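Local coordinates for interferon-inducible protein AIM2 (Mus musculus, PDB 4JBM), which senses double-stranded DNA in the cytosol and, on binding it, assembles the AIM2 inflammasome that leads to pyroptosis, at residues T35-V40 with N88-R93. Sequence-based numbering, arbitrary orientation.
With nucleotides of chain C.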
loop_
_atom_site.group_PDB
_atom_site.type_symbol
_atom_site.label_atom_id
_atom_site.label_comp_id
_atom_site.label_asym_id
_atom_site.label_seq_id
_atom_site.Cartn_x
_atom_site.Cartn_y
_atom_site.Cartn_z
ATOM N N THR A 35 -6.556 -12.618 13.938
ATOM C CA THR A 35 -7.495 -13.141 12.948
ATOM C C THR A 35 -7.232 -12.630 11.549
ATOM O O THR A 35 -7.396 -13.362 10.579
ATOM C CB THR A 35 -8.954 -12.787 13.296
ATOM O OG1 THR A 35 -9.015 -12.236 14.618
ATOM C CG2 THR A 35 -9.841 -14.017 13.195
ATOM N N ASP A 36 -6.811 -11.375 11.446
ATOM C CA ASP A 36 -6.610 -10.754 10.143
ATOM C C ASP A 36 -5.603 -9.611 10.204
ATOM O O ASP A 36 -5.090 -9.260 11.269
ATOM C CB ASP A 36 -7.945 -10.256 9.567
ATOM C CG ASP A 36 -7.976 -10.281 8.046
ATOM O OD1 ASP A 36 -6.898 -10.187 7.428
ATOM O OD2 ASP A 36 -9.077 -10.403 7.471
ATOM N N PHE A 37 -5.331 -9.033 9.042
ATOM C CA PHE A 37 -4.447 -7.884 8.956
ATOM C C PHE A 37 -5.211 -6.730 8.298
ATOM O O PHE A 37 -6.213 -6.932 7.609
ATOM C CB PHE A 37 -3.232 -8.207 8.089
ATOM C CG PHE A 37 -3.581 -8.454 6.648
ATOM C CD1 PHE A 37 -3.978 -9.715 6.223
ATOM C CD2 PHE A 37 -3.550 -7.416 5.723
ATOM C CE1 PHE A 37 -4.325 -9.941 4.899
ATOM C CE2 PHE A 37 -3.899 -7.633 4.397
ATOM C CZ PHE A 37 -4.283 -8.894 3.982
ATOM N N PHE A 38 -4.726 -5.517 8.505
ATOM C CA PHE A 38 -5.193 -4.385 7.719
ATOM C C PHE A 38 -4.065 -3.379 7.589
ATOM O O PHE A 38 -3.095 -3.412 8.357
ATOM C CB PHE A 38 -6.463 -3.760 8.313
ATOM C CG PHE A 38 -6.376 -3.478 9.781
ATOM C CD1 PHE A 38 -5.895 -2.262 10.241
ATOM C CD2 PHE A 38 -6.766 -4.435 10.704
ATOM C CE1 PHE A 38 -5.820 -2.002 11.596
ATOM C CE2 PHE A 38 -6.688 -4.184 12.059
ATOM C CZ PHE A 38 -6.211 -2.967 12.505
ATOM N N PHE A 39 -4.186 -2.501 6.601
ATOM C CA PHE A 39 -3.200 -1.456 6.381
ATOM C C PHE A 39 -3.637 -0.233 7.152
ATOM O O PHE A 39 -4.834 -0.004 7.342
ATOM C CB PHE A 39 -3.070 -1.169 4.882
ATOM C CG PHE A 39 -2.978 -2.417 4.056
ATOM C CD1 PHE A 39 -1.832 -3.206 4.099
ATOM C CD2 PHE A 39 -4.047 -2.829 3.271
ATOM C CE1 PHE A 39 -1.745 -4.380 3.356
ATOM C CE2 PHE A 39 -3.972 -4.000 2.521
ATOM C CZ PHE A 39 -2.818 -4.776 2.564
ATOM N N VAL A 40 -2.668 0.511 7.670
ATOM C CA VAL A 40 -2.968 1.729 8.395
ATOM C C VAL A 40 -2.237 2.914 7.768
ATOM O O VAL A 40 -1.038 2.846 7.470
ATOM C CB VAL A 40 -2.688 1.599 9.924
ATOM C CG1 VAL A 40 -3.354 0.352 10.483
ATOM C CG2 VAL A 40 -1.201 1.534 10.197
ATOM N N ASN A 88 0.910 -17.667 11.072
ATOM C CA ASN A 88 1.819 -17.541 9.941
ATOM C C ASN A 88 1.159 -17.069 8.649
ATOM O O ASN A 88 1.707 -16.209 7.945
ATOM C CB ASN A 88 2.525 -18.875 9.677
ATOM C CG ASN A 88 3.561 -19.214 10.738
ATOM O OD1 ASN A 88 4.072 -18.330 11.431
ATOM N ND2 ASN A 88 3.852 -20.505 10.887
ATOM N N ASN A 89 -0.014 -17.617 8.336
ATOM C CA ASN A 89 -0.635 -17.311 7.053
ATOM C C ASN A 89 -1.290 -15.926 7.015
ATOM O O ASN A 89 -1.545 -15.386 5.940
ATOM C CB ASN A 89 -1.637 -18.374 6.616
ATOM C CG ASN A 89 -1.822 -18.379 5.105
ATOM O OD1 ASN A 89 -0.851 -18.563 4.365
ATOM N ND2 ASN A 89 -3.042 -18.119 4.640
ATOM N N VAL A 90 -1.617 -15.392 8.187
ATOM C CA VAL A 90 -2.106 -14.025 8.275
ATOM C C VAL A 90 -0.979 -13.076 7.898
ATOM O O VAL A 90 -1.185 -12.156 7.106
ATOM C CB VAL A 90 -2.640 -13.693 9.681
ATOM C CG1 VAL A 90 -3.123 -12.249 9.739
ATOM C CG2 VAL A 90 -3.768 -14.650 10.053
ATOM N N VAL A 91 0.216 -13.315 8.443
ATOM C CA VAL A 91 1.408 -12.555 8.048
ATOM C C VAL A 91 1.691 -12.689 6.557
ATOM O O VAL A 91 1.880 -11.688 5.840
ATOM C CB VAL A 91 2.654 -13.035 8.808
ATOM C CG1 VAL A 91 3.887 -12.248 8.363
ATOM C CG2 VAL A 91 2.437 -12.898 10.292
ATOM N N LYS A 92 1.694 -13.936 6.092
ATOM C CA LYS A 92 1.950 -14.231 4.688
ATOM C C LYS A 92 0.956 -13.510 3.777
ATOM O O LYS A 92 1.345 -12.969 2.744
ATOM C CB LYS A 92 1.918 -15.745 4.412
ATOM C CG LYS A 92 3.259 -16.446 4.427
ATOM C CD LYS A 92 3.091 -17.938 4.133
ATOM C CE LYS A 92 2.995 -18.285 2.644
ATOM N NZ LYS A 92 4.299 -18.097 1.911
ATOM N N ARG A 93 -0.325 -13.506 4.136
ATOM C CA ARG A 93 -1.298 -12.831 3.271
ATOM C C ARG A 93 -1.171 -11.313 3.358
ATOM O O ARG A 93 -1.347 -10.616 2.363
ATOM C CB ARG A 93 -2.732 -13.301 3.554
ATOM C CG ARG A 93 -3.071 -14.570 2.747
ATOM C CD ARG A 93 -4.502 -15.089 2.880
ATOM N NE ARG A 93 -4.839 -15.566 4.215
ATOM C CZ ARG A 93 -5.522 -14.859 5.108
ATOM N NH1 ARG A 93 -5.972 -13.653 4.797
ATOM N NH2 ARG A 93 -5.784 -15.373 6.303
ATOM P P DG C 8 -5.996 -19.256 6.238
ATOM O OP1 DG C 8 -6.494 -19.270 7.635
ATOM O OP2 DG C 8 -5.336 -18.052 5.675
ATOM O "O5'" DG C 8 -5.005 -20.494 6.035
ATOM C "C5'" DG C 8 -5.532 -21.810 6.301
ATOM C "C4'" DG C 8 -4.476 -22.829 5.937
ATOM O "O4'" DG C 8 -4.373 -23.000 4.505
ATOM C "C3'" DG C 8 -3.090 -22.447 6.449
ATOM O "O3'" DG C 8 -2.535 -23.540 7.137
ATOM C "C2'" DG C 8 -2.299 -22.083 5.197
ATOM C "C1'" DG C 8 -3.012 -22.908 4.134
ATOM N N9 DG C 8 -2.953 -22.286 2.821
ATOM C C8 DG C 8 -3.220 -20.979 2.486
ATOM N N7 DG C 8 -3.064 -20.709 1.217
ATOM C C5 DG C 8 -2.652 -21.916 0.672
ATOM C C6 DG C 8 -2.334 -22.231 -0.662
ATOM O O6 DG C 8 -2.369 -21.495 -1.667
ATOM N N1 DG C 8 -1.964 -23.569 -0.765
ATOM C C2 DG C 8 -1.926 -24.470 0.276
ATOM N N2 DG C 8 -1.556 -25.716 -0.046
ATOM N N3 DG C 8 -2.220 -24.180 1.537
ATOM C C4 DG C 8 -2.577 -22.891 1.652
ATOM P P DC C 9 -1.167 -23.376 7.966
ATOM O OP1 DC C 9 -1.336 -24.105 9.241
ATOM O OP2 DC C 9 -0.735 -21.958 7.991
ATOM O "O5'" DC C 9 -0.118 -24.149 7.039
ATOM C "C5'" DC C 9 -0.486 -25.382 6.411
ATOM C "C4'" DC C 9 0.540 -25.714 5.348
ATOM O "O4'" DC C 9 0.267 -25.012 4.107
ATOM C "C3'" DC C 9 1.962 -25.316 5.733
ATOM O "O3'" DC C 9 2.801 -26.357 5.356
ATOM C "C2'" DC C 9 2.247 -24.076 4.894
ATOM C "C1'" DC C 9 1.473 -24.453 3.643
ATOM N N1 DC C 9 1.157 -23.334 2.721
ATOM C C2 DC C 9 1.331 -23.540 1.355
ATOM O O2 DC C 9 1.743 -24.642 0.969
ATOM N N3 DC C 9 1.053 -22.527 0.496
ATOM C C4 DC C 9 0.611 -21.355 0.973
ATOM N N4 DC C 9 0.333 -20.366 0.099
ATOM C C5 DC C 9 0.429 -21.137 2.369
ATOM C C6 DC C 9 0.714 -22.140 3.204
ATOM P P DG C 10 4.103 -26.688 6.228
ATOM O OP1 DG C 10 3.652 -27.657 7.246
ATOM O OP2 DG C 10 4.733 -25.418 6.646
ATOM O "O5'" DG C 10 5.089 -27.372 5.173
ATOM C "C5'" DG C 10 4.537 -28.081 4.077
ATOM C "C4'" DG C 10 5.418 -27.874 2.870
ATOM O "O4'" DG C 10 4.958 -26.690 2.160
ATOM C "C3'" DG C 10 6.898 -27.664 3.185
ATOM O "O3'" DG C 10 7.637 -28.401 2.217
ATOM C "C2'" DG C 10 7.093 -26.147 3.043
ATOM C "C1'" DG C 10 6.060 -25.827 1.957
ATOM N N9 DG C 10 5.500 -24.476 1.914
ATOM C C8 DG C 10 5.077 -23.688 2.960
ATOM N N7 DG C 10 4.603 -22.545 2.573
ATOM C C5 DG C 10 4.719 -22.572 1.187
ATOM C C6 DG C 10 4.359 -21.602 0.232
ATOM O O6 DG C 10 3.862 -20.500 0.450
ATOM N N1 DG C 10 4.642 -22.018 -1.069
ATOM C C2 DG C 10 5.188 -23.240 -1.401
ATOM N N2 DG C 10 5.396 -23.477 -2.711
ATOM N N3 DG C 10 5.524 -24.161 -0.508
ATOM C C4 DG C 10 5.264 -23.759 0.761
#
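Strand 37-40 and the loop residues before it meet helix 88-93 most closely where the CA atoms of Asp36 and Val90 lie 5.9 Å apart, and van der Waals packing joins the two segments, without direct hydrogen bonds. Val90 sets CG1 against the main chain, 3.7 Å from Asp36 C, while CG2 reaches the carbonyl of Thr35. Phe37 CB points toward the helix, and chi1 of 66° sets CG between the backbone N and the carbonyl carbon, with CD1 near Val90 O and CE1 3.8 Å from Arg93 C. The Phe37 and Arg93 side chains cross at about a right angle; ring and guanidinium planes, 50° apart, are not stacked. Asp36 OD1 takes the N-H of Phe37 (N to OD1, a short 2.5 Å) and stands 4.4 Å from Arg93 NH1, beyond a salt bridge, where the opposite charges may still attract weakly. Arg93 also belongs to the DNA-binding surface, which Asn89 and Lys92 share. OP2 of DG8 of chain C accepts three bonds: from Arg93 NE and NH2, a fork at the guanidinium edge, and from Asn89 ND2, at a short 2.5 Å. Lys92, bent at its outer torsions, carries NZ to within 2.8 Å of O6 of DG10 of chain C. This is the HIN-domain plan: a short helix in the linker between two OB folds packs on the first barrel and presents polar residues to DNA.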